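Local coordinates for FAD:protein FMN transferase (Pseudomonas stutzeri ATCC 14405 = CCUG 16156, PDB 5MGY) that probably transfers the FMN part of FAD to a threonine side chain of target proteins, releasing AMP, with magnesium as cofactor, at residues R81-A86 with L153-I158; G87-A92 with T267-G272; G96-T101 with T133-L138. All coordinates share one frame; numbering follows the deposited sequence.

Contact 1: residues R81-A86 with L153-I158; sequences RELVAA and LDFNSI. With MG (magnesium ion), chain I.
The ring of Phe-155 meets Val-84 at its edge: CG2 of Val-84 sits near the ring plane, 3.8 Å from Phe-155 CZ. Leu-83 crosses the same ring obliquely. Its CB lies 3.7 Å from Phe-155 CE1 and its CD1 lies 3.7 Å from Phe-155 CD1, so the leucine runs along the CD1-CE1 side while the valine takes the next corner. Phe-155 CG is turned away from its own carbonyl carbon (chi1 -77°), which sends the ring out of the loop and up to helix 78-93. Elsewhere the ring touches Leu-100 and Val-62. Further along the loop, Ile-158 reaches the helix with CD1, which stops 3.8 Å from the carbonyl oxygen Leu-83 O. At the other end, Leu-153 CD1 brushes Val-84 CG2 at 4.2 Å. The contact is thus apolar and buried, a helix face laid against an irregular loop that leads into helix 159-173. That loop has its own internal brace: Asp-154 OD2 takes the backbone N-H of Asn-156 at 2.8 Å, nearly in line with the carboxylate C-O bond, which makes an Asx turn around Phe-155. Just after it, Ile-158 N bonds back to Phe-155 O. Between those two residues, Ser-157 gives its carbonyl oxygen O to the magnesium ion at 2.4 Å, and Asp-271 and Thr-275 complete the protein ligands. Phe-155, two residues before the metal-binding Ser-157, and Ile-158, directly after it, both pack on the helix. From the helix itself, Glu-82 OE2 hydrogen-bonds Tyr-162 OH, and Arg-81 NH2 forms a salt bridge with Asp-78.

Contact 2: residues G87-A92 with T267-G272; sequences GSQLSA and TLRADG. Unlike the reference sequence in segment 87-92: Ser-88 (reference Gly). With MG (magnesium ion), chain I.
Leu-90 does most of the packing between these two helices, and its two methyls part company. CD1 drops onto the backbone of Gly-272, 4.0 Å from its CA, and also comes within 4.2 Å of Leu-268 CD2. With no side chain at Gly-272, the leucine can rest on the bare helix backbone. This is the buried, apolar side of the contact, where Ile-158 and Phe-98 also touch Leu-90. The other side is more open and more polar, made by Arg-269 and exposed Gln-89. CD2 of Leu-90 lies over one face of the Arg-269 guanidinium, 3.6 Å from NH2, as the arginine runs past the leucine in the opposite direction. A bend at chi3 (58°) brings that group back over helix 78-93. Gln-89 adds only its CG, 3.9 Å from Arg-269 NH2; its amide plane stands 64° from the guanidinium and makes no bond to it. Both polar ends turn instead to Asp-93: Arg-269 NH1 in a salt bridge with OD2, Gln-89 NE2 in a hydrogen bond to OD1, so that Asp-93, from the same helix as Gln-89, links it to helix 267-292. One residue before Gly-272, Asp-271 OD2 binds the magnesium ion at 2.4 Å, and its OD1 accepts from Gly-161 N. The helix segments cross at -49°, their axes 10.8 Å apart at the nearest point. Helix 267-292 lies with Leu-268 against Tyr-162 of helix 159-173 and Ala-270 against Ser-225 of strand 222-227, while helix 78-93 packs on it through Leu-90, Leu-83 and Ala-86.

Contact 3: residues G96-T101 with T133-L138; sequences GAFDLT and TGQQHL
Gln-135 lies across the backbone of Asp-99 and Leu-100. Its CB starts 4.0 Å from Asp-99 OD2; CG stands opposite the backbone N (chi1 -168°), and a bend at the next bond swings CD round to the loop. There OE1 takes the N-H of Leu-100 in a weak bond, long at 3.5 Å but nearly straight (167°), and also comes close to Asp-99 CA. NE2, the last atom, lies 3.8 Å from Leu-100 CD1. The firmer link is made by Thr-101: its OG1 accepts the N-H of Gly-134 at 2.8 Å and gives its own proton to Asp-99 OD2. That carboxylate oxygen also takes the backbone N-H of Thr-101 at 3.1 Å, an Asx turn, with both donors coming from the same face of the carboxylate plane. Asp-99 thereby fixes the rotation of the hydroxyl, whose oxygen is the one that accepts from Gly-134 N. Past it, Thr-133 CG2 packs 3.3 Å from the carbonyl oxygen Thr-101 O. The 96-101 loop joins helix 78-93 to helix 103-108, and 133-138 runs from helix 123-131 into strand 138-141. Helix 78-93 backs both: Leu-90 touches Phe-98, Ser-91 touches Gln-135, and Val-84 touches Leu-138.

Helix 78-93 runs through contacts 1 and 2, whose centres are 8 Å apart, and the two meet at the magnesium ion: Ser-157 O of contact 1 and Asp-271 OD2 of contact 2 lie 3.0 Å from each other as fellow ligands. Ile-158 bridges them as well, its CG2 3.7 Å from Gly-272 CA. Contact 3 stands farther from the metal, yet Phe-98 reaches in, its side chain about 7 Å from the ion at nearest atoms and its CE1 3.7 Å from Ile-158 CG2. Asp-154 N and Leu-100 O, 2.9 Å apart, probably bond contact 1 to contact 3; Ser-91 O and Gly-96 N, at 3.0 Å, probably do so for contacts 2 and 3.

Contact 1: residues R81-A86 with L153-I158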
loop_
_atom_site.group_PDB
_atom_site.type_symbol
_atom_site.label_atom_id
_atom_site.label_comp_id
_atom_site.label_asym_id
_atom_site.label_seq_id
_atom_site.Cartn_x
_atom_site.Cartn_y
_atom_site.Cartn_z
ATOM N N ARG A 81 -9.107 13.753 -1.979
ATOM C CA ARG A 81 -8.735 14.677 -0.924
ATOM C C ARG A 81 -8.477 13.966 0.372
ATOM O O ARG A 81 -7.565 14.339 1.078
ATOM C CB ARG A 81 -9.772 15.792 -0.753
ATOM C CG ARG A 81 -9.522 16.882 -1.775
ATOM C CD ARG A 81 -10.567 17.991 -1.874
ATOM N NE ARG A 81 -11.904 17.489 -2.228
ATOM C CZ ARG A 81 -12.858 17.171 -1.345
ATOM N NH1 ARG A 81 -12.632 17.283 -0.017
ATOM N NH2 ARG A 81 -14.037 16.720 -1.789
ATOM N N GLU A 82 -9.257 12.936 0.691
ATOM C CA GLU A 82 -8.938 12.108 1.835
ATOM C C GLU A 82 -7.490 11.529 1.667
ATOM O O GLU A 82 -6.671 11.612 2.565
ATOM C CB GLU A 82 -10.001 10.987 2.044
ATOM C CG GLU A 82 -10.012 10.382 3.467
ATOM C CD GLU A 82 -10.772 9.065 3.620
ATOM O OE1 GLU A 82 -10.488 8.279 4.594
ATOM O OE2 GLU A 82 -11.665 8.837 2.773
ATOM N N LEU A 83 -7.188 11.003 0.501
ATOM C CA LEU A 83 -5.949 10.347 0.291
ATOM C C LEU A 83 -4.800 11.306 0.223
ATOM O O LEU A 83 -3.700 10.963 0.656
ATOM C CB LEU A 83 -5.977 9.534 -1.011
ATOM C CG LEU A 83 -6.818 8.259 -1.052
ATOM C CD1 LEU A 83 -6.238 7.367 -2.108
ATOM C CD2 LEU A 83 -6.812 7.475 0.234
ATOM N N VAL A 84 -5.021 12.493 -0.354
ATOM C CA VAL A 84 -3.978 13.516 -0.409
ATOM C C VAL A 84 -3.624 13.891 0.987
ATOM O O VAL A 84 -2.485 14.013 1.313
ATOM C CB VAL A 84 -4.402 14.768 -1.232
ATOM C CG1 VAL A 84 -3.523 15.973 -0.897
ATOM C CG2 VAL A 84 -4.312 14.451 -2.731
ATOM N N ALA A 85 -4.622 14.049 1.818
ATOM C CA ALA A 85 -4.398 14.411 3.192
ATOM C C ALA A 85 -3.650 13.309 4.002
ATOM O O ALA A 85 -2.648 13.594 4.697
ATOM C CB ALA A 85 -5.733 14.734 3.832
ATOM N N ALA A 86 -4.111 12.062 3.870
ATOM C CA ALA A 86 -3.449 10.961 4.500
ATOM C C ALA A 86 -2.017 10.910 4.031
ATOM O O ALA A 86 -1.145 10.617 4.843
ATOM C CB ALA A 86 -4.151 9.654 4.207
ATOM N N LEU A 153 -0.022 13.192 -9.825
ATOM C CA LEU A 153 -0.250 12.324 -8.709
ATOM C C LEU A 153 -0.348 10.881 -9.091
ATOM O O LEU A 153 -0.654 10.546 -10.229
ATOM C CB LEU A 153 -1.511 12.743 -7.997
ATOM C CG LEU A 153 -1.508 14.208 -7.509
ATOM C CD1 LEU A 153 -2.712 14.502 -6.622
ATOM C CD2 LEU A 153 -0.225 14.551 -6.803
ATOM N N ASP A 154 -0.006 10.034 -8.129
ATOM C CA ASP A 154 -0.115 8.562 -8.226
ATOM C C ASP A 154 -0.409 8.026 -6.810
ATOM O O ASP A 154 0.320 8.299 -5.857
ATOM C CB ASP A 154 1.172 7.910 -8.769
ATOM C CG ASP A 154 0.992 6.421 -9.112
ATOM O OD1 ASP A 154 1.381 5.938 -10.224
ATOM O OD2 ASP A 154 0.419 5.729 -8.274
ATOM N N PHE A 155 -1.456 7.236 -6.692
ATOM C CA PHE A 155 -1.945 6.859 -5.414
ATOM C C PHE A 155 -1.622 5.411 -5.077
ATOM O O PHE A 155 -2.088 4.898 -4.054
ATOM C CB PHE A 155 -3.488 7.129 -5.366
ATOM C CG PHE A 155 -3.827 8.589 -5.192
ATOM C CD1 PHE A 155 -3.630 9.234 -3.964
ATOM C CD2 PHE A 155 -4.304 9.312 -6.254
ATOM C CE1 PHE A 155 -3.892 10.581 -3.831
ATOM C CE2 PHE A 155 -4.576 10.656 -6.128
ATOM C CZ PHE A 155 -4.362 11.302 -4.917
ATOM N N ASN A 156 -0.814 4.755 -5.909
ATOM C CA ASN A 156 -0.642 3.290 -5.855
ATOM C C ASN A 156 0.000 2.854 -4.569
ATOM O O ASN A 156 -0.287 1.800 -4.097
ATOM C CB ASN A 156 0.147 2.718 -7.054
ATOM C CG ASN A 156 -0.731 2.068 -8.134
ATOM O OD1 ASN A 156 -1.784 1.504 -7.877
ATOM N ND2 ASN A 156 -0.241 2.088 -9.334
ATOM N N SER A 157 0.805 3.685 -3.946
ATOM C CA SER A 157 1.510 3.287 -2.736
ATOM C C SER A 157 0.557 3.093 -1.549
ATOM O O SER A 157 0.881 2.285 -0.634
ATOM C CB SER A 157 2.630 4.286 -2.415
ATOM O OG SER A 157 2.086 5.544 -2.160
ATOM N N ILE A 158 -0.588 3.800 -1.588
ATOM C CA ILE A 158 -1.735 3.624 -0.631
ATOM C C ILE A 158 -3.139 3.098 -1.065
ATOM O O ILE A 158 -3.979 2.793 -0.186
ATOM C CB ILE A 158 -1.991 4.874 0.231
ATOM C CG1 ILE A 158 -2.142 6.129 -0.585
ATOM C CG2 ILE A 158 -0.839 5.070 1.129
ATOM C CD1 ILE A 158 -2.543 7.379 0.236
HETATM MG MG MG I . 2.225 0.413 -1.097
#

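Contact 2: residues G87-A92 with T267-G272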
loop_
_atom_site.group_PDB
_atom_site.type_symbol
_atom_site.label_atom_id
_atom_site.label_comp_id
_atom_site.label_asym_id
_atom_site.label_seq_id
_atom_site.Cartn_x
_atom_site.Cartn_y
_atom_site.Cartn_z
ATOM N N GLY A 87 -1.801 11.185 2.738
ATOM C CA GLY A 87 -0.476 11.160 2.123
ATOM C C GLY A 87 0.434 12.225 2.705
ATOM O O GLY A 87 1.641 12.032 2.835
ATOM N N SER A 88 -0.159 13.360 3.031
ATOM C CA SER A 88 0.603 14.473 3.532
ATOM C C SER A 88 1.229 14.129 4.897
ATOM O O SER A 88 2.361 14.554 5.208
ATOM C CB SER A 88 -0.315 15.692 3.638
ATOM O OG SER A 88 0.418 16.860 3.963
ATOM N N GLN A 89 0.457 13.383 5.694
ATOM C CA GLN A 89 0.814 12.987 7.025
ATOM C C GLN A 89 1.851 11.906 6.915
ATOM O O GLN A 89 2.867 11.922 7.586
ATOM C CB GLN A 89 -0.409 12.441 7.735
ATOM C CG GLN A 89 -0.187 12.090 9.187
ATOM C CD GLN A 89 -0.007 13.347 10.026
ATOM O OE1 GLN A 89 -0.903 14.156 10.101
ATOM N NE2 GLN A 89 1.155 13.513 10.643
ATOM N N LEU A 90 1.602 10.950 6.053
ATOM C CA LEU A 90 2.588 9.935 5.815
ATOM C C LEU A 90 3.916 10.573 5.422
ATOM O O LEU A 90 4.955 10.151 5.868
ATOM C CB LEU A 90 2.120 9.002 4.720
ATOM C CG LEU A 90 1.160 7.931 5.188
ATOM C CD1 LEU A 90 0.449 7.319 3.992
ATOM C CD2 LEU A 90 1.928 6.843 5.942
ATOM N N SER A 91 3.871 11.599 4.589
ATOM C CA SER A 91 5.111 12.257 4.158
ATOM C C SER A 91 5.828 12.832 5.354
ATOM O O SER A 91 7.013 12.549 5.557
ATOM C CB SER A 91 4.886 13.375 3.131
ATOM O OG SER A 91 6.131 13.980 2.797
ATOM N N ALA A 92 5.101 13.612 6.149
ATOM C CA ALA A 92 5.664 14.180 7.375
ATOM C C ALA A 92 6.232 13.077 8.345
ATOM O O ALA A 92 7.379 13.145 8.781
ATOM C CB ALA A 92 4.644 15.075 8.065
ATOM N N THR A 267 -4.972 -0.174 7.623
ATOM C CA THR A 267 -4.326 -0.811 6.473
ATOM C C THR A 267 -3.808 0.231 5.460
ATOM O O THR A 267 -2.915 -0.047 4.691
ATOM C CB THR A 267 -5.367 -1.670 5.777
ATOM O OG1 THR A 267 -6.096 -2.382 6.762
ATOM C CG2 THR A 267 -4.757 -2.629 4.837
ATOM N N LEU A 268 -4.422 1.419 5.428
ATOM C CA LEU A 268 -3.957 2.504 4.568
ATOM C C LEU A 268 -2.513 2.865 4.999
ATOM O O LEU A 268 -1.558 2.830 4.183
ATOM C CB LEU A 268 -4.921 3.710 4.686
ATOM C CG LEU A 268 -4.703 4.878 3.717
ATOM C CD1 LEU A 268 -5.853 5.861 3.695
ATOM C CD2 LEU A 268 -3.391 5.609 3.980
ATOM N N ARG A 269 -2.376 3.207 6.277
ATOM C CA ARG A 269 -1.058 3.450 6.940
ATOM C C ARG A 269 -0.017 2.344 6.740
ATOM O O ARG A 269 1.126 2.642 6.376
ATOM C CB ARG A 269 -1.245 3.816 8.442
ATOM C CG ARG A 269 -1.844 5.224 8.502
ATOM C CD ARG A 269 -1.599 6.078 9.715
ATOM N NE ARG A 269 -0.182 6.354 10.056
ATOM C CZ ARG A 269 0.556 7.367 9.622
ATOM N NH1 ARG A 269 1.783 7.513 10.077
ATOM N NH2 ARG A 269 0.112 8.214 8.717
ATOM N N ALA A 270 -0.427 1.090 6.860
ATOM C CA ALA A 270 0.506 0.011 6.591
ATOM C C ALA A 270 1.013 0.028 5.147
ATOM O O ALA A 270 2.150 -0.246 4.907
ATOM C CB ALA A 270 -0.107 -1.359 6.922
ATOM N N ASP A 271 0.157 0.356 4.189
ATOM C CA ASP A 271 0.500 0.307 2.760
ATOM C C ASP A 271 1.491 1.438 2.481
ATOM O O ASP A 271 2.408 1.303 1.629
ATOM C CB ASP A 271 -0.819 0.376 1.904
ATOM C CG ASP A 271 -0.658 -0.095 0.431
ATOM O OD1 ASP A 271 -1.620 0.113 -0.371
ATOM O OD2 ASP A 271 0.414 -0.628 0.039
ATOM N N GLY A 272 1.270 2.539 3.215
ATOM C CA GLY A 272 2.017 3.741 3.049
ATOM C C GLY A 272 3.394 3.596 3.658
ATOM O O GLY A 272 4.414 3.790 2.970
HETATM MG MG MG I . 2.225 0.413 -1.097
#

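Contact 3: residues G96-T101 with T133-L138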
loop_
_atom_site.group_PDB
_atom_site.type_symbol
_atom_site.label_atom_id
_atom_site.label_comp_id
_atom_site.label_asym_id
_atom_site.label_seq_id
_atom_site.Cartn_x
_atom_site.Cartn_y
_atom_site.Cartn_z
ATOM N N GLY A 96 9.759 12.500 4.400
ATOM C CA GLY A 96 9.675 12.644 2.928
ATOM C C GLY A 96 9.886 11.389 2.077
ATOM O O GLY A 96 9.870 11.418 0.860
ATOM N N ALA A 97 10.103 10.257 2.710
ATOM C CA ALA A 97 10.243 9.009 1.946
ATOM C C ALA A 97 8.931 8.625 1.213
ATOM O O ALA A 97 8.972 7.979 0.191
ATOM C CB ALA A 97 10.702 7.891 2.863
ATOM N N PHE A 98 7.804 9.039 1.767
ATOM C CA PHE A 98 6.504 8.856 1.144
ATOM C C PHE A 98 6.158 10.093 0.340
ATOM O O PHE A 98 6.066 11.191 0.910
ATOM C CB PHE A 98 5.386 8.598 2.190
ATOM C CG PHE A 98 4.056 8.317 1.572
ATOM C CD1 PHE A 98 3.663 7.021 1.289
ATOM C CD2 PHE A 98 3.224 9.357 1.178
ATOM C CE1 PHE A 98 2.449 6.753 0.662
ATOM C CE2 PHE A 98 2.021 9.098 0.537
ATOM C CZ PHE A 98 1.630 7.792 0.282
ATOM N N ASP A 99 5.891 9.892 -0.954
ATOM C CA ASP A 99 5.555 10.975 -1.877
ATOM C C ASP A 99 4.531 10.497 -2.951
ATOM O O ASP A 99 4.801 9.616 -3.808
ATOM C CB ASP A 99 6.868 11.521 -2.522
ATOM C CG ASP A 99 6.790 13.015 -2.928
ATOM O OD1 ASP A 99 7.728 13.778 -2.634
ATOM O OD2 ASP A 99 5.793 13.462 -3.510
ATOM N N LEU A 100 3.387 11.142 -2.966
ATOM C CA LEU A 100 2.408 10.919 -4.066
ATOM C C LEU A 100 2.751 11.511 -5.458
ATOM O O LEU A 100 2.025 11.233 -6.405
ATOM C CB LEU A 100 1.049 11.472 -3.655
ATOM C CG LEU A 100 0.520 10.899 -2.343
ATOM C CD1 LEU A 100 -0.672 11.661 -1.849
ATOM C CD2 LEU A 100 0.127 9.441 -2.541
ATOM N N THR A 101 3.831 12.293 -5.576
ATOM C CA THR A 101 4.046 13.139 -6.701
ATOM C C THR A 101 5.156 12.642 -7.575
ATOM O O THR A 101 5.821 13.426 -8.248
ATOM C CB THR A 101 4.337 14.600 -6.270
ATOM O OG1 THR A 101 5.643 14.767 -5.745
ATOM C CG2 THR A 101 3.399 15.026 -5.233
ATOM N N THR A 133 7.869 17.762 -9.322
ATOM C CA THR A 133 7.512 16.911 -8.198
ATOM C C THR A 133 7.540 17.748 -6.959
ATOM O O THR A 133 7.929 18.918 -7.015
ATOM C CB THR A 133 8.438 15.690 -8.035
ATOM O OG1 THR A 133 9.746 16.129 -7.687
ATOM C CG2 THR A 133 8.545 14.871 -9.292
ATOM N N GLY A 134 7.053 17.147 -5.869
ATOM C CA GLY A 134 7.087 17.737 -4.525
ATOM C C GLY A 134 5.771 17.948 -3.793
ATOM O O GLY A 134 5.128 18.957 -3.999
ATOM N N GLN A 135 5.433 17.038 -2.884
ATOM C CA GLN A 135 4.266 17.118 -1.948
ATOM C C GLN A 135 3.986 18.481 -1.375
ATOM O O GLN A 135 2.848 18.851 -1.168
ATOM C CB GLN A 135 4.508 16.130 -0.775
ATOM C CG GLN A 135 3.323 15.832 0.145
ATOM C CD GLN A 135 2.561 14.532 -0.230
ATOM O OE1 GLN A 135 3.174 13.440 -0.397
ATOM N NE2 GLN A 135 1.191 14.643 -0.352
ATOM N N GLN A 136 5.025 19.233 -1.085
ATOM C CA GLN A 136 4.847 20.598 -0.535
ATOM C C GLN A 136 4.093 21.521 -1.463
ATOM O O GLN A 136 3.515 22.528 -0.996
ATOM C CB GLN A 136 6.190 21.267 -0.165
ATOM C CG GLN A 136 7.125 21.687 -1.284
ATOM C CD GLN A 136 7.992 20.573 -1.840
ATOM O OE1 GLN A 136 7.773 19.388 -1.587
ATOM N NE2 GLN A 136 8.995 20.956 -2.627
ATOM N N HIS A 137 4.152 21.225 -2.769
ATOM C CA HIS A 137 3.422 21.968 -3.786
ATOM C C HIS A 137 1.921 21.605 -3.961
ATOM O O HIS A 137 1.217 22.220 -4.775
ATOM C CB HIS A 137 4.159 21.789 -5.095
ATOM C CG HIS A 137 5.486 22.463 -5.110
ATOM N ND1 HIS A 137 6.657 21.797 -5.409
ATOM C CD2 HIS A 137 5.828 23.743 -4.842
ATOM C CE1 HIS A 137 7.661 22.646 -5.340
ATOM N NE2 HIS A 137 7.182 23.827 -5.000
ATOM N N LEU A 138 1.441 20.633 -3.189
ATOM C CA LEU A 138 0.091 20.153 -3.274
ATOM C C LEU A 138 -0.644 20.666 -2.073
ATOM O O LEU A 138 -0.144 20.589 -0.964
ATOM C CB LEU A 138 0.135 18.650 -3.249
ATOM C CG LEU A 138 -1.094 17.815 -3.459
ATOM C CD1 LEU A 138 -1.606 18.127 -4.835
ATOM C CD2 LEU A 138 -0.744 16.351 -3.361
#